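Local coordinates for protein TetR family transcription regulator (Marinobacter aquaeolei, PDB 3PAS) that probably acts as a dimeric, DNA-binding transcriptional regulator of the TetR family, recognising its target sequence through an N-terminal helix-turn-helix domain, at residues P149-F154 and D187-R192. Numbering follows the deposited sequence.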
loop_
_atom_site.group_PDB
_atom_site.type_symbol
_atom_site.label_atom_id
_atom_site.label_comp_id
_atom_site.label_asym_id
_atom_site.label_seq_id
_atom_site.Cartn_x
_atom_site.Cartn_y
_atom_site.Cartn_z
ATOM N N PRO B 149 -10.828 -10.000 1.046
ATOM C CA PRO B 149 -9.778 -9.066 0.627
ATOM C C PRO B 149 -10.204 -7.577 0.690
ATOM O O PRO B 149 -9.362 -6.672 0.913
ATOM C CB PRO B 149 -9.501 -9.499 -0.802
ATOM C CG PRO B 149 -9.828 -10.987 -0.794
ATOM C CD PRO B 149 -11.006 -11.111 0.093
ATOM N N LEU B 150 -11.494 -7.308 0.499
ATOM C CA LEU B 150 -12.008 -5.940 0.637
ATOM C C LEU B 150 -11.998 -5.488 2.114
ATOM O O LEU B 150 -11.733 -4.314 2.415
ATOM C CB LEU B 150 -13.409 -5.797 0.014
ATOM C CG LEU B 150 -13.537 -6.013 -1.518
ATOM C CD1 LEU B 150 -14.916 -5.660 -2.046
ATOM C CD2 LEU B 150 -12.476 -5.190 -2.229
ATOM N N LEU B 151 -12.317 -6.394 3.041
ATOM C CA LEU B 151 -12.259 -6.096 4.451
ATOM C C LEU B 151 -10.823 -5.772 4.869
ATOM O O LEU B 151 -10.609 -4.807 5.594
ATOM C CB LEU B 151 -12.839 -7.223 5.297
ATOM C CG LEU B 151 -14.347 -7.492 5.105
ATOM C CD1 LEU B 151 -14.776 -8.620 6.128
ATOM C CD2 LEU B 151 -15.236 -6.213 5.239
ATOM N N GLU B 152 -9.864 -6.553 4.380
ATOM C CA GLU B 152 -8.432 -6.314 4.618
ATOM C C GLU B 152 -8.024 -4.935 4.135
ATOM O O GLU B 152 -7.342 -4.160 4.840
ATOM C CB GLU B 152 -7.628 -7.415 3.905
ATOM C CG GLU B 152 -6.107 -7.413 4.043
ATOM C CD GLU B 152 -5.393 -6.456 3.082
ATOM O OE1 GLU B 152 -5.727 -6.412 1.868
ATOM O OE2 GLU B 152 -4.437 -5.793 3.526
ATOM N N THR B 153 -8.476 -4.610 2.925
ATOM C CA THR B 153 -8.149 -3.339 2.270
ATOM C C THR B 153 -8.604 -2.104 3.022
ATOM O O THR B 153 -7.843 -1.107 3.082
ATOM C CB THR B 153 -8.723 -3.327 0.810
ATOM O OG1 THR B 153 -8.102 -4.413 0.097
ATOM C CG2 THR B 153 -8.451 -1.996 0.070
ATOM N N PHE B 154 -9.801 -2.169 3.606
ATOM C CA PHE B 154 -10.395 -1.017 4.248
ATOM C C PHE B 154 -10.302 -0.988 5.783
ATOM O O PHE B 154 -10.517 0.061 6.356
ATOM C CB PHE B 154 -11.865 -0.826 3.832
ATOM C CG PHE B 154 -12.006 -0.363 2.403
ATOM C CD1 PHE B 154 -11.817 0.955 2.087
ATOM C CD2 PHE B 154 -12.209 -1.276 1.364
ATOM C CE1 PHE B 154 -11.879 1.412 0.769
ATOM C CE2 PHE B 154 -12.249 -0.842 0.014
ATOM C CZ PHE B 154 -12.105 0.509 -0.290
ATOM N N ASP B 187 -16.931 2.890 8.833
ATOM C CA ASP B 187 -17.902 3.299 7.823
ATOM C C ASP B 187 -17.681 2.553 6.493
ATOM O O ASP B 187 -18.649 2.135 5.830
ATOM C CB ASP B 187 -17.850 4.786 7.627
ATOM C CG ASP B 187 -18.598 5.576 8.728
ATOM O OD1 ASP B 187 -19.234 5.018 9.622
ATOM O OD2 ASP B 187 -18.535 6.799 8.684
ATOM N N ALA B 188 -16.422 2.376 6.101
ATOM C CA ALA B 188 -16.108 1.623 4.880
ATOM C C ALA B 188 -16.683 0.175 4.894
ATOM O O ALA B 188 -17.278 -0.267 3.907
ATOM C CB ALA B 188 -14.578 1.548 4.673
ATOM N N VAL B 189 -16.494 -0.534 6.011
ATOM C CA VAL B 189 -16.874 -1.947 6.127
ATOM C C VAL B 189 -18.292 -2.232 6.640
ATOM O O VAL B 189 -18.785 -3.364 6.493
ATOM C CB VAL B 189 -15.850 -2.766 6.963
ATOM C CG1 VAL B 189 -14.418 -2.583 6.371
ATOM C CG2 VAL B 189 -15.920 -2.422 8.460
ATOM N N ALA B 190 -18.880 -1.242 7.290
ATOM C CA ALA B 190 -20.137 -1.444 8.037
ATOM C C ALA B 190 -21.338 -1.534 7.085
ATOM O O ALA B 190 -21.452 -0.769 6.120
ATOM C CB ALA B 190 -20.340 -0.296 9.053
ATOM N N ASP B 191 -22.232 -2.467 7.364
ATOM C CA ASP B 191 -23.424 -2.671 6.581
ATOM C C ASP B 191 -24.364 -1.549 6.998
ATOM O O ASP B 191 -24.639 -1.422 8.171
ATOM C CB ASP B 191 -23.972 -4.034 6.977
ATOM C CG ASP B 191 -25.178 -4.474 6.170
ATOM O OD1 ASP B 191 -25.973 -3.651 5.678
ATOM O OD2 ASP B 191 -25.363 -5.700 6.099
ATOM N N ARG B 192 -24.843 -0.733 6.059
ATOM C CA ARG B 192 -25.749 0.418 6.394
ATOM C C ARG B 192 -27.236 0.075 6.364
ATOM O O ARG B 192 -28.075 0.952 6.575
ATOM C CB ARG B 192 -25.497 1.589 5.436
ATOM C CG ARG B 192 -24.022 2.000 5.463
ATOM C CD ARG B 192 -23.699 3.210 4.567
ATOM N NE ARG B 192 -24.468 4.357 4.980
ATOM C CZ ARG B 192 -24.531 5.513 4.311
ATOM N NH1 ARG B 192 -23.838 5.701 3.192
ATOM N NH2 ARG B 192 -25.286 6.482 4.790
#
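V189 fits against L151 and F154 where the last turn of helix 175-189 meets the start of helix 148-167, joining the two C-terminal helices of the all-helical regulatory domain of a TetR-type protein. With CG1 anti to its carbonyl carbon (chi1 -54°), V189 sends this methyl between the two partners: it lies 3.9 Å from L151 CD2 and 4.0 Å from F154 CB. The side chains of L151 and V189 cross at about a right angle, and L151 CD2 also touches V189 CB. Within the same stretch of helix 148-167, P149 O accepts two bonds from T153, from N and from OG1 on opposite faces of the carbonyl plane, the hydroxyl bond measuring 2.7 Å. The buried apolar layer continues through I143, which touches both L151 and V189, while V134 packs on L151 from helix 128-140. Past V189 the chain leaves the helix, and K144 NZ bonds to the carbonyl oxygens of A188 and A190. M184 of the second subunit packs on F154, placing the contact beside the dimer interface. The A188 methyl lies against the root of the F154 side chain and meets its ring obliquely, A188 CB being 3.7 Å from F154 CB and 3.8 Å from F154 CD1.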